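Long-range contacts in beta sliding clamp (Streptococcus pneumoniae, PDB 2AWA), which probably encircles DNA as a ring-shaped head-to-tail homodimer, tethering DNA polymerases and other proteins to it so that replication is processive: residues A191-R196 against P343-D348; L350-S355 against E378-L383; R171-G176 against G259-T264. One frame throughout, in Å; residues are numbered along the deposited sequence.

Interaction 1. Residues A191-R196 against P343-D348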
loop_
_atom_site.group_PDB
_atom_site.type_symbol
_atom_site.label_atom_id
_atom_site.label_comp_id
_atom_site.label_asym_id
_atom_site.label_seq_id
_atom_site.Cartn_x
_atom_site.Cartn_y
_atom_site.Cartn_z
ATOM N N ALA B 191 27.300 -9.727 -9.392
ATOM C CA ALA B 191 26.026 -10.435 -9.554
ATOM C C ALA B 191 25.627 -10.291 -10.995
ATOM O O ALA B 191 25.798 -9.211 -11.557
ATOM C CB ALA B 191 24.954 -9.840 -8.665
ATOM N N THR B 192 25.115 -11.380 -11.580
ATOM C CA THR B 192 24.613 -11.353 -12.940
ATOM C C THR B 192 23.514 -12.351 -13.134
ATOM O O THR B 192 23.457 -13.344 -12.456
ATOM C CB THR B 192 25.718 -11.619 -13.978
ATOM O OG1 THR B 192 25.135 -11.600 -15.289
ATOM C CG2 THR B 192 26.450 -12.967 -13.719
ATOM N N ASP B 193 22.619 -12.060 -14.064
ATOM C CA ASP B 193 21.553 -12.993 -14.418
ATOM C C ASP B 193 21.744 -13.489 -15.831
ATOM O O ASP B 193 20.803 -13.956 -16.453
ATOM C CB ASP B 193 20.180 -12.347 -14.239
ATOM C CG ASP B 193 19.957 -11.149 -15.133
ATOM O OD1 ASP B 193 20.884 -10.739 -15.870
ATOM O OD2 ASP B 193 18.828 -10.608 -15.077
ATOM N N SER B 194 22.980 -13.358 -16.326
ATOM C CA SER B 194 23.368 -13.715 -17.684
ATOM C C SER B 194 22.958 -12.665 -18.718
ATOM O O SER B 194 23.381 -12.764 -19.835
ATOM C CB SER B 194 22.838 -15.105 -18.081
ATOM O OG SER B 194 21.518 -15.041 -18.638
ATOM N N HIS B 195 22.132 -11.681 -18.370
ATOM C CA HIS B 195 21.739 -10.618 -19.332
ATOM C C HIS B 195 22.383 -9.286 -19.018
ATOM O O HIS B 195 22.731 -8.535 -19.919
ATOM C CB HIS B 195 20.231 -10.469 -19.384
ATOM C CG HIS B 195 19.543 -11.721 -19.837
ATOM N ND1 HIS B 195 19.540 -12.135 -21.153
ATOM C CD2 HIS B 195 18.883 -12.676 -19.138
ATOM C CE1 HIS B 195 18.884 -13.276 -21.246
ATOM N NE2 HIS B 195 18.477 -13.626 -20.039
ATOM N N ARG B 196 22.538 -9.015 -17.728
ATOM C CA ARG B 196 23.172 -7.808 -17.239
ATOM C C ARG B 196 23.964 -8.173 -15.997
ATOM O O ARG B 196 23.741 -9.248 -15.405
ATOM C CB ARG B 196 22.141 -6.715 -16.941
ATOM C CG ARG B 196 20.920 -7.172 -16.185
ATOM C CD ARG B 196 21.112 -7.199 -14.666
ATOM N NE ARG B 196 19.862 -7.629 -14.061
ATOM C CZ ARG B 196 18.786 -6.868 -13.881
ATOM N NH1 ARG B 196 18.793 -5.584 -14.184
ATOM N NH2 ARG B 196 17.703 -7.410 -13.366
ATOM N N PRO B 343 14.821 -1.601 -21.474
ATOM C CA PRO B 343 14.970 -0.382 -20.701
ATOM C C PRO B 343 14.928 -0.609 -19.182
ATOM O O PRO B 343 15.438 0.232 -18.431
ATOM C CB PRO B 343 13.787 0.467 -21.160
ATOM C CG PRO B 343 12.750 -0.518 -21.591
ATOM C CD PRO B 343 13.539 -1.640 -22.208
ATOM N N THR B 344 14.368 -1.728 -18.731
ATOM C CA THR B 344 14.278 -1.995 -17.302
ATOM C C THR B 344 15.687 -2.160 -16.748
ATOM O O THR B 344 15.979 -1.653 -15.672
ATOM C CB THR B 344 13.415 -3.229 -16.989
ATOM O OG1 THR B 344 12.067 -3.011 -17.429
ATOM C CG2 THR B 344 13.386 -3.525 -15.525
ATOM N N TYR B 345 16.566 -2.817 -17.506
ATOM C CA TYR B 345 17.949 -3.018 -17.079
ATOM C C TYR B 345 18.704 -1.706 -16.912
ATOM O O TYR B 345 19.481 -1.549 -15.969
ATOM C CB TYR B 345 18.728 -3.877 -18.089
ATOM C CG TYR B 345 18.258 -5.306 -18.267
ATOM C CD1 TYR B 345 17.605 -5.997 -17.242
ATOM C CD2 TYR B 345 18.502 -5.987 -19.466
ATOM C CE1 TYR B 345 17.166 -7.295 -17.426
ATOM C CE2 TYR B 345 18.081 -7.293 -19.653
ATOM C CZ TYR B 345 17.402 -7.945 -18.623
ATOM O OH TYR B 345 16.994 -9.257 -18.776
ATOM N N LEU B 346 18.533 -0.803 -17.869
ATOM C CA LEU B 346 19.154 0.508 -17.804
ATOM C C LEU B 346 18.641 1.251 -16.566
ATOM O O LEU B 346 19.423 1.799 -15.804
ATOM C CB LEU B 346 18.846 1.331 -19.081
ATOM C CG LEU B 346 19.492 2.728 -19.151
ATOM C CD1 LEU B 346 20.939 2.700 -18.672
ATOM C CD2 LEU B 346 19.417 3.300 -20.547
ATOM N N ILE B 347 17.322 1.259 -16.378
ATOM C CA ILE B 347 16.713 1.884 -15.211
ATOM C C ILE B 347 17.276 1.318 -13.891
ATOM O O ILE B 347 17.575 2.071 -12.979
ATOM C CB ILE B 347 15.180 1.725 -15.242
ATOM C CG1 ILE B 347 14.573 2.601 -16.346
ATOM C CG2 ILE B 347 14.573 2.129 -13.923
ATOM C CD1 ILE B 347 13.202 2.134 -16.827
ATOM N N ASP B 348 17.391 -0.005 -13.798
ATOM C CA ASP B 348 17.893 -0.662 -12.599
ATOM C C ASP B 348 19.292 -0.139 -12.331
ATOM O O ASP B 348 19.590 0.294 -11.212
ATOM C CB ASP B 348 17.949 -2.187 -12.763
ATOM C CG ASP B 348 16.576 -2.855 -12.710
ATOM O OD1 ASP B 348 15.609 -2.228 -12.232
ATOM O OD2 ASP B 348 16.470 -4.036 -13.140
HETATM O O HOH W 1 16.903 -10.401 -16.590
HETATM O O HOH W 2 20.829 -3.836 -15.024
#

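Interaction 2. Residues L350-S355 against E378-L383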
loop_
_atom_site.group_PDB
_atom_site.type_symbol
_atom_site.label_atom_id
_atom_site.label_comp_id
_atom_site.label_asym_id
_atom_site.label_seq_id
_atom_site.Cartn_x
_atom_site.Cartn_y
_atom_site.Cartn_z
ATOM N N LEU B 350 20.662 2.557 -13.324
ATOM C CA LEU B 350 20.678 3.966 -12.982
ATOM C C LEU B 350 20.272 4.158 -11.532
ATOM O O LEU B 350 20.994 4.810 -10.779
ATOM C CB LEU B 350 19.812 4.767 -13.946
ATOM C CG LEU B 350 20.437 4.820 -15.351
ATOM C CD1 LEU B 350 19.439 5.363 -16.352
ATOM C CD2 LEU B 350 21.730 5.663 -15.384
ATOM N N LYS B 351 19.154 3.555 -11.135
ATOM C CA LYS B 351 18.711 3.584 -9.734
ATOM C C LYS B 351 19.814 3.126 -8.791
ATOM O O LYS B 351 19.821 3.495 -7.634
ATOM C CB LYS B 351 17.473 2.706 -9.514
ATOM C CG LYS B 351 16.158 3.300 -10.055
ATOM C CD LYS B 351 14.933 2.432 -9.673
ATOM C CE LYS B 351 13.645 3.276 -9.413
ATOM N NZ LYS B 351 12.920 3.740 -10.664
ATOM N N ALA B 352 20.750 2.326 -9.277
ATOM C CA ALA B 352 21.832 1.849 -8.413
ATOM C C ALA B 352 22.922 2.881 -8.189
ATOM O O ALA B 352 23.712 2.726 -7.280
ATOM C CB ALA B 352 22.436 0.574 -8.972
ATOM N N LEU B 353 22.979 3.925 -9.006
ATOM C CA LEU B 353 24.045 4.912 -8.887
ATOM C C LEU B 353 23.699 5.957 -7.837
ATOM O O LEU B 353 22.520 6.287 -7.656
ATOM C CB LEU B 353 24.306 5.606 -10.219
ATOM C CG LEU B 353 24.623 4.676 -11.393
ATOM C CD1 LEU B 353 24.369 5.406 -12.699
ATOM C CD2 LEU B 353 26.040 4.162 -11.317
ATOM N N ASN B 354 24.729 6.450 -7.136
ATOM C CA ASN B 354 24.582 7.584 -6.231
ATOM C C ASN B 354 25.119 8.899 -6.833
ATOM O O ASN B 354 25.138 9.918 -6.161
ATOM C CB ASN B 354 25.270 7.283 -4.890
ATOM C CG ASN B 354 24.658 6.066 -4.166
ATOM O OD1 ASN B 354 23.433 5.967 -4.025
ATOM N ND2 ASN B 354 25.519 5.144 -3.695
ATOM N N SER B 355 25.530 8.882 -8.101
ATOM C CA SER B 355 26.157 10.047 -8.730
ATOM C C SER B 355 25.221 10.852 -9.615
ATOM O O SER B 355 24.234 10.335 -10.139
ATOM C CB SER B 355 27.362 9.617 -9.558
ATOM O OG SER B 355 26.974 8.827 -10.651
ATOM N N GLU B 378 35.061 5.699 -7.242
ATOM C CA GLU B 378 34.383 4.413 -7.044
ATOM C C GLU B 378 34.619 3.381 -8.149
ATOM O O GLU B 378 34.477 3.698 -9.325
ATOM C CB GLU B 378 32.882 4.662 -6.911
ATOM C CG GLU B 378 32.145 3.529 -6.245
ATOM C CD GLU B 378 30.713 3.880 -5.929
ATOM O OE1 GLU B 378 30.143 4.729 -6.652
ATOM O OE2 GLU B 378 30.168 3.302 -4.960
ATOM N N ASP B 379 34.960 2.151 -7.759
ATOM C CA ASP B 379 35.168 1.051 -8.709
ATOM C C ASP B 379 33.870 0.240 -8.861
ATOM O O ASP B 379 33.757 -0.925 -8.454
ATOM C CB ASP B 379 36.334 0.168 -8.259
ATOM C CG ASP B 379 36.844 -0.736 -9.368
ATOM O OD1 ASP B 379 36.067 -1.043 -10.306
ATOM O OD2 ASP B 379 38.021 -1.136 -9.306
ATOM N N PHE B 380 32.885 0.905 -9.448
ATOM C CA PHE B 380 31.530 0.389 -9.554
ATOM C C PHE B 380 31.190 0.359 -11.029
ATOM O O PHE B 380 31.113 1.397 -11.673
ATOM C CB PHE B 380 30.554 1.257 -8.743
ATOM C CG PHE B 380 29.105 0.855 -8.880
ATOM C CD1 PHE B 380 28.741 -0.481 -9.076
ATOM C CD2 PHE B 380 28.098 1.821 -8.809
ATOM C CE1 PHE B 380 27.414 -0.836 -9.215
ATOM C CE2 PHE B 380 26.771 1.466 -8.931
ATOM C CZ PHE B 380 26.423 0.134 -9.139
HETATM N N MSE B 381 30.994 -0.857 -11.529
HETATM C CA MSE B 381 30.989 -1.198 -12.945
HETATM C C MSE B 381 29.746 -2.055 -13.269
HETATM O O MSE B 381 29.440 -3.001 -12.561
HETATM C CB MSE B 381 32.267 -2.005 -13.204
HETATM C CG MSE B 381 32.248 -2.971 -14.399
HETATM SE SE MSE B 381 32.378 -1.974 -16.056
HETATM C CE MSE B 381 34.302 -1.255 -15.873
ATOM N N GLN B 382 29.026 -1.724 -14.329
ATOM C CA GLN B 382 27.880 -2.522 -14.740
ATOM C C GLN B 382 27.933 -2.796 -16.224
ATOM O O GLN B 382 28.579 -2.064 -16.965
ATOM C CB GLN B 382 26.574 -1.815 -14.399
ATOM C CG GLN B 382 26.403 -1.569 -12.932
ATOM C CD GLN B 382 25.145 -0.809 -12.619
ATOM O OE1 GLN B 382 24.054 -1.362 -12.656
ATOM N NE2 GLN B 382 25.290 0.469 -12.295
ATOM N N LEU B 383 27.232 -3.859 -16.622
ATOM C CA LEU B 383 27.163 -4.347 -18.000
ATOM C C LEU B 383 25.724 -4.682 -18.368
ATOM O O LEU B 383 24.993 -5.228 -17.559
ATOM C CB LEU B 383 27.947 -5.648 -18.166
ATOM C CG LEU B 383 29.432 -5.639 -18.368
ATOM C CD1 LEU B 383 29.902 -7.072 -18.446
ATOM C CD2 LEU B 383 29.776 -4.900 -19.633
#

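Interaction 3. Residues R171-G176 against G259-T264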
loop_
_atom_site.group_PDB
_atom_site.type_symbol
_atom_site.label_atom_id
_atom_site.label_comp_id
_atom_site.label_asym_id
_atom_site.label_seq_id
_atom_site.Cartn_x
_atom_site.Cartn_y
_atom_site.Cartn_z
ATOM N N ARG B 171 18.435 -22.084 -11.847
ATOM C CA ARG B 171 19.888 -21.898 -11.938
ATOM C C ARG B 171 20.465 -21.264 -10.671
ATOM O O ARG B 171 20.943 -20.150 -10.719
ATOM C CB ARG B 171 20.216 -21.034 -13.158
ATOM C CG ARG B 171 21.658 -21.186 -13.651
ATOM C CD ARG B 171 21.839 -20.449 -14.927
ATOM N NE ARG B 171 23.013 -20.874 -15.655
ATOM C CZ ARG B 171 23.386 -20.345 -16.819
ATOM N NH1 ARG B 171 22.666 -19.385 -17.385
ATOM N NH2 ARG B 171 24.476 -20.785 -17.433
ATOM N N PRO B 172 20.446 -21.990 -9.546
ATOM C CA PRO B 172 20.650 -21.385 -8.240
ATOM C C PRO B 172 21.869 -20.466 -8.118
ATOM O O PRO B 172 21.759 -19.402 -7.518
ATOM C CB PRO B 172 20.809 -22.586 -7.292
ATOM C CG PRO B 172 20.396 -23.771 -8.021
ATOM C CD PRO B 172 20.234 -23.444 -9.466
ATOM N N ILE B 173 23.013 -20.865 -8.668
ATOM C CA ILE B 173 24.261 -20.126 -8.453
ATOM C C ILE B 173 24.131 -18.633 -8.818
ATOM O O ILE B 173 24.621 -17.794 -8.087
ATOM C CB ILE B 173 25.440 -20.785 -9.208
ATOM C CG1 ILE B 173 26.778 -20.283 -8.677
ATOM C CG2 ILE B 173 25.349 -20.530 -10.695
ATOM C CD1 ILE B 173 27.119 -20.804 -7.321
ATOM N N LEU B 174 23.419 -18.303 -9.897
ATOM C CA LEU B 174 23.206 -16.904 -10.298
ATOM C C LEU B 174 22.111 -16.135 -9.528
ATOM O O LEU B 174 21.858 -14.947 -9.827
ATOM C CB LEU B 174 22.835 -16.829 -11.779
ATOM C CG LEU B 174 23.736 -17.480 -12.799
ATOM C CD1 LEU B 174 23.262 -17.059 -14.153
ATOM C CD2 LEU B 174 25.181 -17.070 -12.577
ATOM N N THR B 175 21.437 -16.788 -8.582
ATOM C CA THR B 175 20.489 -16.085 -7.679
ATOM C C THR B 175 21.177 -15.453 -6.454
ATOM O O THR B 175 20.532 -14.849 -5.604
ATOM C CB THR B 175 19.426 -17.030 -7.148
ATOM O OG1 THR B 175 20.054 -18.053 -6.374
ATOM C CG2 THR B 175 18.648 -17.655 -8.287
ATOM N N GLY B 176 22.491 -15.616 -6.366
ATOM C CA GLY B 176 23.256 -15.086 -5.263
ATOM C C GLY B 176 24.244 -14.037 -5.719
ATOM O O GLY B 176 24.431 -13.808 -6.921
ATOM N N GLY B 259 28.604 -24.607 -5.239
ATOM C CA GLY B 259 28.907 -24.580 -6.667
ATOM C C GLY B 259 29.871 -23.485 -7.080
ATOM O O GLY B 259 30.097 -22.529 -6.342
ATOM N N ASN B 260 30.406 -23.620 -8.290
ATOM C CA ASN B 260 31.337 -22.650 -8.856
ATOM C C ASN B 260 30.686 -21.496 -9.609
ATOM O O ASN B 260 29.931 -21.692 -10.554
ATOM C CB ASN B 260 32.319 -23.383 -9.746
ATOM C CG ASN B 260 33.190 -24.350 -8.940
ATOM O OD1 ASN B 260 33.858 -23.941 -7.980
ATOM N ND2 ASN B 260 33.148 -25.636 -9.292
ATOM N N TYR B 261 30.993 -20.279 -9.178
ATOM C CA TYR B 261 30.421 -19.105 -9.796
ATOM C C TYR B 261 31.183 -18.881 -11.078
ATOM O O TYR B 261 32.367 -19.134 -11.115
ATOM C CB TYR B 261 30.530 -17.895 -8.858
ATOM C CG TYR B 261 29.598 -16.782 -9.229
ATOM C CD1 TYR B 261 28.252 -16.821 -8.864
ATOM C CD2 TYR B 261 30.040 -15.699 -9.985
ATOM C CE1 TYR B 261 27.351 -15.786 -9.241
ATOM C CE2 TYR B 261 29.147 -14.664 -10.368
ATOM C CZ TYR B 261 27.814 -14.721 -9.992
ATOM O OH TYR B 261 26.963 -13.705 -10.360
ATOM N N PRO B 262 30.522 -18.402 -12.142
ATOM C CA PRO B 262 31.265 -18.258 -13.398
ATOM C C PRO B 262 32.302 -17.157 -13.331
ATOM O O PRO B 262 32.102 -16.185 -12.629
ATOM C CB PRO B 262 30.189 -17.865 -14.400
ATOM C CG PRO B 262 28.901 -18.114 -13.717
ATOM C CD PRO B 262 29.126 -17.956 -12.290
ATOM N N ASP B 263 33.398 -17.322 -14.058
ATOM C CA ASP B 263 34.420 -16.301 -14.180
ATOM C C ASP B 263 33.821 -15.120 -14.928
ATOM O O ASP B 263 33.561 -15.187 -16.125
ATOM C CB ASP B 263 35.621 -16.865 -14.933
ATOM C CG ASP B 263 36.735 -15.840 -15.160
ATOM O OD1 ASP B 263 36.453 -14.687 -15.575
ATOM O OD2 ASP B 263 37.918 -16.219 -14.962
ATOM N N THR B 264 33.616 -14.031 -14.206
ATOM C CA THR B 264 32.972 -12.852 -14.739
ATOM C C THR B 264 33.951 -11.803 -15.293
ATOM O O THR B 264 33.555 -10.948 -16.083
ATOM C CB THR B 264 32.044 -12.242 -13.675
ATOM O OG1 THR B 264 32.705 -12.212 -12.396
ATOM C CG2 THR B 264 30.800 -13.084 -13.556
HETATM O O HOH W 3 24.513 -13.709 -9.614
#

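Interaction 1. Residues A191-R196 against P343-D348
The phenol ring of Y345 carries the aliphatic part of R196 on one face, where CG of R196 makes a CH-pi contact over the ring face, 3.9 Å from the centroid. The guanidinium of R196 meets the same tyrosine differently: Y345 CD1 sits over one of its faces, 3.3 Å above the plane and toward the rim. The two planes stand 58° apart, so this is no parallel stack. At the guanidinium edge, near its plane, lie D348 OD2 and water 2. Beside it all, H195 CB rests 3.5 Å from Y345 OH.

The salt bridge to the helix is nearly straight: R196 NH1 donates to D348 OD2 at 3.0 Å with an N-H...O angle of 162°, and OD2 receives it on its anti lone pair, away from the other oxygen. Water 2 takes a second hydrogen bond from NH1 and gives one to the carbonyl of Y345, tying the same nitrogen to the helix backbone. The arginine reaches this place because CG stands between its backbone N and carbonyl carbon (chi1 45°) and the chain then bends at chi2.

D193 holds the arginine from its own side of the contact. Its OD1 accepts from H195 N, an Asx turn, and at 3.0 Å from R196 N, which extends it to an Asx motif; the two bonds brace the loop. OD2 forms a salt bridge with R196 NE whose hydrogen bond is weak. A three-member network D193-R196-D348 results. In related clamps the equivalent loop borders the peptide-binding cleft between central and C-terminal domains, and the position here is consistent with that. F163 touches both R196 and D348, backbone bonds join H195 to T385, and the other side of helix 343-351 packs on M287 of helix 280-294.

Interaction 2. Residues L350-S355 against E378-L383
L353 and F380 meet through CD2 of the leucine, which lies 3.7 Å from CE2 of the phenyl ring. The same methyl touches the amide end of Q382 at 3.9 Å, to NE2, so one branch serves two side chains of the strand. A352 adds its methyl, with CB 4.0 Å from F380 CZ, and its carbonyl oxygen, 3.7 Å from F380 CE2. The backbones themselves stay apart, with the CA atoms of L353 and F380 separated by 8.8 Å; side chains fill the interval. F380 spans it because its CG is anti to the backbone N (chi1 176°), and Q382, two residues along on the same side of the strand, reaches it with a chain extended beyond CG.

In the DNA-clamp fold helices pack on the sheet; here, in the C-terminal domain, the chain just leaving helix 343-351 lies against strand 379-384, whose alternate residue, selenomethionine M381, points away. Q382 NE2 is positioned by a hydrogen bond to the carbonyl of S349 in that helix, which gives a buried amide a partner. F163 lies against both A352 and Q382. Farther out, S198 and K200 of the neighbouring strand 196-203 touch F380, P373 packs on L353, and V280 of helix 280-294 backs both L350 and L353.

Interaction 3. Residues R171-G176 against G259-T264
I173 and Y261, whose CA atoms are 6.4 Å apart, bring a short 3-10 turn (172-175) against an irregular run of chain. The isoleucine makes the centre of the contact: CG1, anti to its own amide nitrogen (chi1 -164°), rests 3.8 Å from Y261 CD1, and CD1 at the end of the branch reaches the carbonyl oxygen of G259 at 3.6 Å. The carbonyl of I173 comes to the tyrosine's edge rather than its face, with O in the ring plane and 3.6 Å from CE1. L174 works the flank, where its CD2 lies 4.0 Å from P262 CG. That proline's CD in turn lies over one face of the Y261 ring, toward its rim, and would be expected to restrict its rotation.

The phenol oxygen is tied in through water 3, which is 2.6 Å from Y261 OH and within bonding distance of the carbonyls of L174 and G176. More acceptors surround this water than it has protons, so it cannot serve all of them at once.

The contact packs the turn entering strand 176-182 of the central domain against the connection from strand 250-255 to strand 274-279, the latter in the C-terminal domain. V214 of strand 211-216 touches both I173 and Y261, H178 of strand 176-182 stacks on the tyrosine ring, and T175 is hydrogen-bonded to S217, at the start of helix 217-226, through the backbone and through the serine hydroxyl.

In the fold
Interaction 2 is the buried one, largely apolar with one buried amide, whereas interaction 1 is a surface contact run by charges and ordered water; interaction 3 is partly buried and mixes both. Interactions 1 and 2 share helix 343-351 and reach the same nine-stranded sheet, their centres about 12 Å apart; they meet where R196 CB packs on the carbonyl of L383. Interaction 1 also abuts interaction 3, through T192 and A191 against the hydroxyl of Y261 and through L174. Of the three, only the salt-bridged contact has its two segments in different domains, central and C-terminal, though the strand of interaction 2 pairs with one from the central domain.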